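PDB 2JFR: Ser-thr phosphatase MSPP from Mycobacterium smegmatis, which probably removes phosphate from phosphorylated serine and threonine residues of proteins as a metal-dependent phosphatase of the PPM (PP2C) family. Local coordinates for residues A[65-70]-A[168-173]; A[114-119]-A[187-192]; A[201-206]-A[210-215]. All coordinates share one frame; numbering follows the deposited sequence. Where two conformers were deposited one is given.

Contact 1. Residues A[65-70]-A[168-173]; sequences GLLEAV and PDVFGI
P168 and V70 meet without any planar group between them: no flat group takes part, and the puckered proline ring presents its CG to CG1 of V70 at 4.3 Å. No aromatic or amide face or edge enters the contact, which is aliphatic throughout. Further along, L67 and V170 reach toward each other tip to tip, CD2 of the leucine lying 3.2 Å from CG2 of the valine and 4.1 Å from its CG1. The first distance is below normal van der Waals separation, but V170 was deposited in two conformers, so real strain is doubtful. V170 places CG1 anti to the backbone N (chi1 180°), which leaves CG2 beside that N as the branch nearer the leucine. Two CA pairs, L67–V170 and V70–P168, each 8.4 Å apart, show the helix riding beside the strand. Here helix 63-81 flanks strand 169-172, an outer strand of one sheet of the PPM β-sandwich, and V108 of the adjoining strand 106-110 touches both L67 and P168. D169 points away from the helix, and its carboxylate forms salt bridges with R138 and R158. With 146 Å² buried, the two segments meet here by apolar contact, with no hydrogen bond between them.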
loop_
_atom_site.group_PDB
_atom_site.type_symbol
_atom_site.label_atom_id
_atom_site.label_comp_id
_atom_site.label_asym_id
_atom_site.label_seq_id
_atom_site.Cartn_x
_atom_site.Cartn_y
_atom_site.Cartn_z
ATOM N N GLY A 65 13.183 -6.704 12.201
ATOM C CA GLY A 65 11.984 -6.570 12.995
ATOM C C GLY A 65 10.766 -6.277 12.204
ATOM O O GLY A 65 9.665 -6.756 12.508
ATOM N N LEU A 66 10.909 -5.488 11.171
ATOM C CA LEU A 66 9.811 -5.210 10.253
ATOM C C LEU A 66 9.403 -6.461 9.536
ATOM O O LEU A 66 8.211 -6.776 9.428
ATOM C CB LEU A 66 10.217 -4.104 9.263
ATOM C CG LEU A 66 9.187 -3.757 8.200
ATOM C CD1 LEU A 66 7.907 -3.307 8.850
ATOM C CD2 LEU A 66 9.729 -2.741 7.229
ATOM N N LEU A 67 10.378 -7.202 9.043
ATOM C CA LEU A 67 10.061 -8.451 8.347
ATOM C C LEU A 67 9.382 -9.436 9.276
ATOM O O LEU A 67 8.422 -10.126 8.903
ATOM C CB LEU A 67 11.290 -9.064 7.682
ATOM C CG LEU A 67 11.832 -8.241 6.549
ATOM C CD1 LEU A 67 13.212 -8.754 6.167
ATOM C CD2 LEU A 67 10.881 -8.294 5.369
ATOM N N GLU A 68 9.866 -9.535 10.513
ATOM C CA GLU A 68 9.249 -10.383 11.545
ATOM C C GLU A 68 7.803 -9.945 11.810
ATOM O O GLU A 68 6.924 -10.775 11.970
ATOM C CB GLU A 68 10.046 -10.391 12.829
ATOM C CG GLU A 68 9.503 -11.361 13.865
ATOM C CD GLU A 68 9.201 -12.761 13.479
ATOM O OE1 GLU A 68 9.711 -13.398 12.527
ATOM O OE2 GLU A 68 8.389 -13.418 14.199
ATOM N N ALA A 69 7.591 -8.641 11.860
ATOM C CA ALA A 69 6.250 -8.113 12.142
ATOM C C ALA A 69 5.294 -8.461 11.025
ATOM O O ALA A 69 4.126 -8.757 11.278
ATOM C CB ALA A 69 6.333 -6.619 12.346
ATOM N N VAL A 70 5.778 -8.457 9.779
ATOM C CA VAL A 70 4.939 -8.867 8.664
ATOM C C VAL A 70 4.609 -10.360 8.776
ATOM O O VAL A 70 3.474 -10.757 8.536
ATOM C CB VAL A 70 5.628 -8.517 7.341
ATOM C CG1 VAL A 70 4.881 -9.137 6.137
ATOM C CG2 VAL A 70 5.721 -6.984 7.186
ATOM N N PRO A 168 6.960 -11.934 1.217
ATOM C CA PRO A 168 6.793 -10.593 0.690
ATOM C C PRO A 168 8.038 -10.184 -0.110
ATOM O O PRO A 168 9.136 -10.659 0.104
ATOM C CB PRO A 168 6.672 -9.707 1.943
ATOM C CG PRO A 168 7.462 -10.392 2.972
ATOM C CD PRO A 168 7.169 -11.873 2.703
ATOM N N ASP A 169 7.839 -9.239 -1.016
ATOM C CA ASP A 169 8.972 -8.545 -1.606
ATOM C C ASP A 169 9.531 -7.570 -0.563
ATOM O O ASP A 169 8.768 -6.993 0.225
ATOM C CB ASP A 169 8.556 -7.794 -2.835
ATOM C CG ASP A 169 8.267 -8.648 -4.059
ATOM O OD1 ASP A 169 8.611 -9.868 -4.042
ATOM O OD2 ASP A 169 7.661 -8.135 -5.012
ATOM N N VAL A 170 10.839 -7.397 -0.584
ATOM C CA VAL A 170 11.576 -6.548 0.355
ATOM C C VAL A 170 12.611 -5.804 -0.437
ATOM O O VAL A 170 13.452 -6.471 -1.052
ATOM C CB VAL A 170 12.240 -7.389 1.443
ATOM C CG1 VAL A 170 13.017 -6.478 2.409
ATOM C CG2 VAL A 170 11.212 -8.247 2.144
ATOM N N PHE A 171 12.668 -4.474 -0.435
ATOM C CA PHE A 171 13.737 -3.817 -1.149
ATOM C C PHE A 171 13.905 -2.408 -0.622
ATOM O O PHE A 171 12.969 -1.761 -0.124
ATOM C CB PHE A 171 13.507 -3.748 -2.662
ATOM C CG PHE A 171 14.843 -3.911 -3.380
ATOM C CD1 PHE A 171 15.407 -5.131 -3.495
ATOM C CD2 PHE A 171 15.546 -2.802 -3.886
ATOM C CE1 PHE A 171 16.645 -5.276 -4.120
ATOM C CE2 PHE A 171 16.755 -2.975 -4.503
ATOM C CZ PHE A 171 17.317 -4.196 -4.586
ATOM N N GLY A 172 15.106 -1.870 -0.788
ATOM C CA GLY A 172 15.330 -0.476 -0.523
ATOM C C GLY A 172 14.537 0.389 -1.461
ATOM O O GLY A 172 14.239 0.054 -2.586
ATOM N N ILE A 173 14.226 1.597 -0.974
ATOM C CA ILE A 173 13.559 2.621 -1.738
ATOM C C ILE A 173 14.597 3.694 -2.117
ATOM O O ILE A 173 15.210 4.272 -1.203
ATOM C CB ILE A 173 12.415 3.310 -0.945
ATOM C CG1 ILE A 173 11.450 2.263 -0.349
ATOM C CG2 ILE A 173 11.707 4.307 -1.830
ATOM C CD1 ILE A 173 10.541 2.856 0.682
#

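Contact 2. Residues A[114-119]-A[187-192]; sequences PLYRIR and GLFAAA
Y116 and F189 come from opposite directions, and the phenol oxygen makes the closest approach: OH of Y116 lies 3.2 Å from CD2 of F189 and 3.4 Å from its CE2. The carbon behind it, CZ of Y116, is 3.7 Å from CE2 of F189. The ring planes differ by 22°, yet their centroids stand 5.5 Å apart, so the rings are slid past each other with hardly any overlap. The tyrosine CG lies beside the backbone N and anti to the carbonyl carbon (chi1 -50°), which sends the phenol toward 187-192. A water adds a polar link, 3.0 Å from OH of Y116; it also accepts a weak hydrogen bond from the backbone N of F189. In the next shell, M123 of strand 122-125 touches both side chains, while L182 and S184 of strand 180-184 flank the tyrosine and I197 of helix 194-201 touches the phenylalanine. The tyrosine backbone is paired with L182 in the sheet; the carbonyl of F189 takes a hydrogen bond from R148. F189 follows D186 closely in sequence and its side chain is about 7 Å from a bound magnesium ion. The phenol oxygen, the obliquely met phenylalanine ring and a water thus join the sheet to the loop leaving the metal site, probably mainly by dispersion with a weak water-mediated polar link, and without a direct hydrogen bond.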
loop_
_atom_site.group_PDB
_atom_site.type_symbol
_atom_site.label_atom_id
_atom_site.label_comp_id
_atom_site.label_asym_id
_atom_site.label_seq_id
_atom_site.Cartn_x
_atom_site.Cartn_y
_atom_site.Cartn_z
ATOM N N PRO A 114 0.173 -0.331 -4.330
ATOM C CA PRO A 114 1.543 0.053 -4.711
ATOM C C PRO A 114 2.143 1.152 -3.893
ATOM O O PRO A 114 1.486 2.017 -3.296
ATOM C CB PRO A 114 1.422 0.469 -6.166
ATOM C CG PRO A 114 0.101 -0.090 -6.625
ATOM C CD PRO A 114 -0.767 0.042 -5.386
ATOM N N LEU A 115 3.488 1.163 -3.935
ATOM C CA LEU A 115 4.295 2.305 -3.550
ATOM C C LEU A 115 4.731 3.042 -4.817
ATOM O O LEU A 115 5.235 2.429 -5.745
ATOM C CB LEU A 115 5.526 1.840 -2.800
ATOM C CG LEU A 115 6.586 2.909 -2.502
ATOM C CD1 LEU A 115 6.045 3.947 -1.564
ATOM C CD2 LEU A 115 7.853 2.261 -1.968
ATOM N N TYR A 116 4.582 4.356 -4.780
ATOM C CA TYR A 116 5.025 5.253 -5.830
ATOM C C TYR A 116 6.009 6.253 -5.284
ATOM O O TYR A 116 5.899 6.671 -4.114
ATOM C CB TYR A 116 3.868 6.050 -6.444
ATOM C CG TYR A 116 2.673 5.262 -6.858
ATOM C CD1 TYR A 116 2.486 4.829 -8.154
ATOM C CD2 TYR A 116 1.690 4.899 -5.913
ATOM C CE1 TYR A 116 1.337 4.092 -8.502
ATOM C CE2 TYR A 116 0.570 4.200 -6.241
ATOM C CZ TYR A 116 0.401 3.787 -7.529
ATOM O OH TYR A 116 -0.732 3.053 -7.845
ATOM N N ARG A 117 6.913 6.696 -6.142
ATOM C CA ARG A 117 7.747 7.876 -5.854
ATOM C C ARG A 117 7.322 8.970 -6.791
ATOM O O ARG A 117 7.150 8.758 -7.971
ATOM C CB ARG A 117 9.204 7.580 -6.063
ATOM C CG ARG A 117 10.123 8.754 -5.684
ATOM C CD ARG A 117 11.586 8.482 -5.984
ATOM N NE ARG A 117 11.707 8.275 -7.411
ATOM C CZ ARG A 117 12.524 7.454 -8.009
ATOM N NH1 ARG A 117 13.451 6.842 -7.308
ATOM N NH2 ARG A 117 12.443 7.325 -9.310
ATOM N N ILE A 118 7.191 10.167 -6.206
ATOM C CA ILE A 118 6.860 11.383 -6.922
ATOM C C ILE A 118 8.080 12.261 -6.853
ATOM O O ILE A 118 8.504 12.674 -5.776
ATOM C CB ILE A 118 5.583 11.958 -6.286
ATOM C CG1 ILE A 118 4.488 10.911 -6.372
ATOM C CG2 ILE A 118 5.137 13.283 -6.895
ATOM C CD1 ILE A 118 3.377 11.009 -5.368
ATOM N N ARG A 119 8.692 12.516 -8.023
ATOM C CA ARG A 119 9.938 13.239 -8.123
ATOM C C ARG A 119 9.894 14.094 -9.377
ATOM O O ARG A 119 9.631 13.553 -10.461
ATOM C CB ARG A 119 11.147 12.269 -8.148
ATOM C CG ARG A 119 12.470 12.875 -8.419
ATOM C CD ARG A 119 13.536 11.760 -8.680
ATOM N NE ARG A 119 13.867 11.336 -7.357
ATOM C CZ ARG A 119 14.806 10.400 -7.154
ATOM N NH1 ARG A 119 15.384 9.818 -8.208
ATOM N NH2 ARG A 119 15.092 10.147 -5.909
ATOM N N GLY A 187 -7.604 0.979 -5.374
ATOM C CA GLY A 187 -8.740 1.772 -5.756
ATOM C C GLY A 187 -8.373 3.048 -6.469
ATOM O O GLY A 187 -9.140 3.552 -7.282
ATOM N N LEU A 188 -7.187 3.596 -6.202
ATOM C CA LEU A 188 -6.832 4.888 -6.785
ATOM C C LEU A 188 -6.788 4.838 -8.278
ATOM O O LEU A 188 -7.265 5.750 -8.954
ATOM C CB LEU A 188 -5.462 5.315 -6.232
ATOM C CG LEU A 188 -4.917 6.608 -6.797
ATOM C CD1 LEU A 188 -5.865 7.784 -6.517
ATOM C CD2 LEU A 188 -3.533 6.875 -6.222
ATOM N N PHE A 189 -6.223 3.769 -8.870
ATOM C CA PHE A 189 -6.040 3.616 -10.296
ATOM C C PHE A 189 -7.124 2.795 -10.953
ATOM O O PHE A 189 -7.018 2.334 -12.075
ATOM C CB PHE A 189 -4.626 3.114 -10.632
ATOM C CG PHE A 189 -3.575 4.188 -10.693
ATOM C CD1 PHE A 189 -3.178 4.710 -11.933
ATOM C CD2 PHE A 189 -2.963 4.648 -9.543
ATOM C CE1 PHE A 189 -2.206 5.666 -12.012
ATOM C CE2 PHE A 189 -1.990 5.604 -9.617
ATOM C CZ PHE A 189 -1.599 6.122 -10.850
ATOM N N ALA A 190 -8.268 2.610 -10.281
ATOM C CA ALA A 190 -9.354 1.817 -10.876
ATOM C C ALA A 190 -9.873 2.412 -12.153
ATOM O O ALA A 190 -10.354 1.654 -13.007
ATOM C CB ALA A 190 -10.493 1.694 -9.882
ATOM N N ALA A 191 -9.926 3.756 -12.258
ATOM C CA ALA A 191 -10.660 4.394 -13.330
ATOM C C ALA A 191 -10.164 5.760 -13.769
ATOM O O ALA A 191 -10.340 6.103 -14.921
ATOM C CB ALA A 191 -12.156 4.549 -12.930
ATOM N N ALA A 192 -9.662 6.570 -12.844
ATOM C CA ALA A 192 -9.438 7.956 -13.149
ATOM C C ALA A 192 -8.337 8.173 -14.126
ATOM O O ALA A 192 -7.438 7.375 -14.333
ATOM C CB ALA A 192 -9.071 8.657 -11.849
HETATM O O HOH W 1 -3.598 2.260 -7.180
#

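Contact 3. Residues A[201-206]-A[210-215]; sequences ATSPDP and VRRLVE
The turn between helices 194-201 and 206-219 folds back on the second helix, whose N-cap is D205. OD1 of D205 accepts from the backbone N of Q207, and the first helical turn is closed by V210 N donating to P206 O over 3.0 Å. Away from the cap, S203 and R212 make the side-chain link: NH1 of R212 gives a hydrogen bond to OG of S203 at 2.8 Å. Its N-H...O angle of 142° shows a bent bond, and OG sits at the guanidinium edge, tilted 24° from the plane. A bend at chi3 (60°) turns the arginine head toward the serine, while NH2 forms a salt bridge with D199. OG is also hydrogen-bonded to A200 O, so the hydroxyl bridges the end of one helix and the flank of the next. Beside this polar link, L213 CD2 packs 3.8 Å from A201 N, and L213 CD2 is 4.0 Å from A201 CB. V210 leans on strands 5-13 and 226-233, and R180 donates hydrogen bonds to the carbonyls of A201 and S203. The chemistry is layered: two hydrogen bonds fix the serine hydroxyl, the D199 carboxylate probably balances the arginine charge, and apolar burial closes the helix pair against the sheet.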
loop_
_atom_site.group_PDB
_atom_site.type_symbol
_atom_site.label_atom_id
_atom_site.label_comp_id
_atom_site.label_asym_id
_atom_site.label_seq_id
_atom_site.Cartn_x
_atom_site.Cartn_y
_atom_site.Cartn_z
ATOM N N ALA A 201 -1.672 14.046 -6.701
ATOM C CA ALA A 201 -0.558 13.495 -5.957
ATOM C C ALA A 201 0.582 14.513 -5.771
ATOM O O ALA A 201 1.389 14.304 -4.866
ATOM C CB ALA A 201 -0.009 12.275 -6.635
ATOM N N THR A 202 0.635 15.523 -6.596
ATOM C CA THR A 202 1.683 16.540 -6.537
ATOM C C THR A 202 1.199 17.785 -5.832
ATOM O O THR A 202 1.933 18.789 -5.777
ATOM C CB THR A 202 2.224 16.889 -7.921
ATOM O OG1 THR A 202 1.174 17.251 -8.835
ATOM C CG2 THR A 202 2.988 15.707 -8.514
ATOM N N SER A 203 0.029 17.767 -5.233
ATOM C CA SER A 203 -0.462 18.926 -4.519
ATOM C C SER A 203 0.543 19.317 -3.432
ATOM O O SER A 203 0.962 18.431 -2.666
ATOM C CB SER A 203 -1.745 18.636 -3.816
ATOM O OG SER A 203 -2.773 18.249 -4.685
ATOM N N PRO A 204 0.996 20.549 -3.359
ATOM C CA PRO A 204 2.094 20.815 -2.390
ATOM C C PRO A 204 1.803 20.436 -0.963
ATOM O O PRO A 204 2.699 19.901 -0.310
ATOM C CB PRO A 204 2.207 22.354 -2.482
ATOM C CG PRO A 204 1.844 22.630 -3.909
ATOM C CD PRO A 204 0.692 21.690 -4.216
ATOM N N ASP A 205 0.618 20.695 -0.443
ATOM C CA ASP A 205 0.315 20.291 0.929
ATOM C C ASP A 205 -0.108 18.851 0.952
ATOM O O ASP A 205 -1.082 18.485 0.319
ATOM C CB ASP A 205 -0.785 21.214 1.461
ATOM C CG ASP A 205 -1.263 20.959 2.878
ATOM O OD1 ASP A 205 -1.005 19.870 3.459
ATOM O OD2 ASP A 205 -1.957 21.847 3.450
ATOM N N PRO A 206 0.617 17.978 1.620
ATOM C CA PRO A 206 0.220 16.535 1.641
ATOM C C PRO A 206 -1.174 16.287 2.165
ATOM O O PRO A 206 -1.818 15.320 1.735
ATOM C CB PRO A 206 1.238 15.900 2.563
ATOM C CG PRO A 206 1.866 17.034 3.255
ATOM C CD PRO A 206 1.803 18.267 2.462
ATOM N N VAL A 210 -3.820 14.108 -0.211
ATOM C CA VAL A 210 -4.562 12.886 0.097
ATOM C C VAL A 210 -6.048 13.089 -0.125
ATOM O O VAL A 210 -6.729 12.168 -0.619
ATOM C CB VAL A 210 -4.258 12.306 1.468
ATOM C CG1 VAL A 210 -2.815 11.822 1.568
ATOM C CG2 VAL A 210 -4.575 13.268 2.631
ATOM N N ARG A 211 -6.568 14.255 0.227
ATOM C CA ARG A 211 -7.998 14.507 -0.014
ATOM C C ARG A 211 -8.280 14.556 -1.500
ATOM O O ARG A 211 -9.283 13.997 -1.959
ATOM C CB ARG A 211 -8.378 15.794 0.677
ATOM C CG ARG A 211 -8.511 15.627 2.175
ATOM C CD ARG A 211 -8.786 16.966 2.837
ATOM N NE ARG A 211 -8.518 16.921 4.250
ATOM C CZ ARG A 211 -7.937 17.876 4.963
ATOM N NH1 ARG A 211 -7.497 19.028 4.465
ATOM N NH2 ARG A 211 -7.816 17.598 6.245
ATOM N N ARG A 212 -7.423 15.218 -2.285
ATOM C CA ARG A 212 -7.645 15.286 -3.713
ATOM C C ARG A 212 -7.530 13.913 -4.361
ATOM O O ARG A 212 -8.275 13.626 -5.304
ATOM C CB ARG A 212 -6.707 16.278 -4.354
ATOM C CG ARG A 212 -6.982 17.718 -3.876
ATOM C CD ARG A 212 -6.229 18.714 -4.685
ATOM N NE ARG A 212 -6.532 18.713 -6.100
ATOM C CZ ARG A 212 -5.575 18.963 -7.018
ATOM N NH1 ARG A 212 -4.281 19.213 -6.823
ATOM N NH2 ARG A 212 -6.028 18.925 -8.204
ATOM N N LEU A 213 -6.629 13.068 -3.882
ATOM C CA LEU A 213 -6.489 11.740 -4.441
ATOM C C LEU A 213 -7.754 10.917 -4.303
ATOM O O LEU A 213 -8.244 10.304 -5.222
ATOM C CB LEU A 213 -5.310 10.997 -3.856
ATOM C CG LEU A 213 -3.938 11.478 -4.342
ATOM C CD1 LEU A 213 -2.848 11.071 -3.399
ATOM C CD2 LEU A 213 -3.687 10.962 -5.766
ATOM N N VAL A 214 -8.326 10.919 -3.082
ATOM C CA VAL A 214 -9.526 10.113 -2.944
ATOM C C VAL A 214 -10.680 10.803 -3.663
ATOM O O VAL A 214 -11.543 10.081 -4.203
ATOM C CB VAL A 214 -9.848 9.793 -1.468
ATOM C CG1 VAL A 214 -8.710 8.996 -0.834
ATOM C CG2 VAL A 214 -10.132 11.038 -0.673
ATOM N N GLU A 215 -10.733 12.113 -3.777
ATOM C CA GLU A 215 -11.766 12.761 -4.594
ATOM C C GLU A 215 -11.646 12.386 -6.054
ATOM O O GLU A 215 -12.666 12.143 -6.692
ATOM C CB GLU A 215 -11.686 14.263 -4.410
ATOM C CG GLU A 215 -12.054 14.734 -2.993
ATOM C CD GLU A 215 -11.860 16.236 -2.743
ATOM O OE1 GLU A 215 -11.380 16.935 -3.699
ATOM O OE2 GLU A 215 -12.181 16.804 -1.646
#

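How the contacts relate
Contacts 2 and 3 lie on one side of the chain's centre, their own centres 11 Å apart, and meet where L188 CD1 packs 3.7 Å from L213 O; both share helix 194-201 as a neighbour. Contact 1 lies on the opposite side, with the second sheet. I173 CD1 and L115 CD2, 3.8 Å apart, carry its strand segment to that of contact 2, linking the two sheets of the sandwich. Contact 2 is nearest the chain centre and the metals; contacts 1 and 2 are both partly buried, whereas contact 3, though peripheral in distance, is buried. The chemistry differs: purely aliphatic in 1, aromatic with a water in 2, directly hydrogen-bonded as well as apolar in 3.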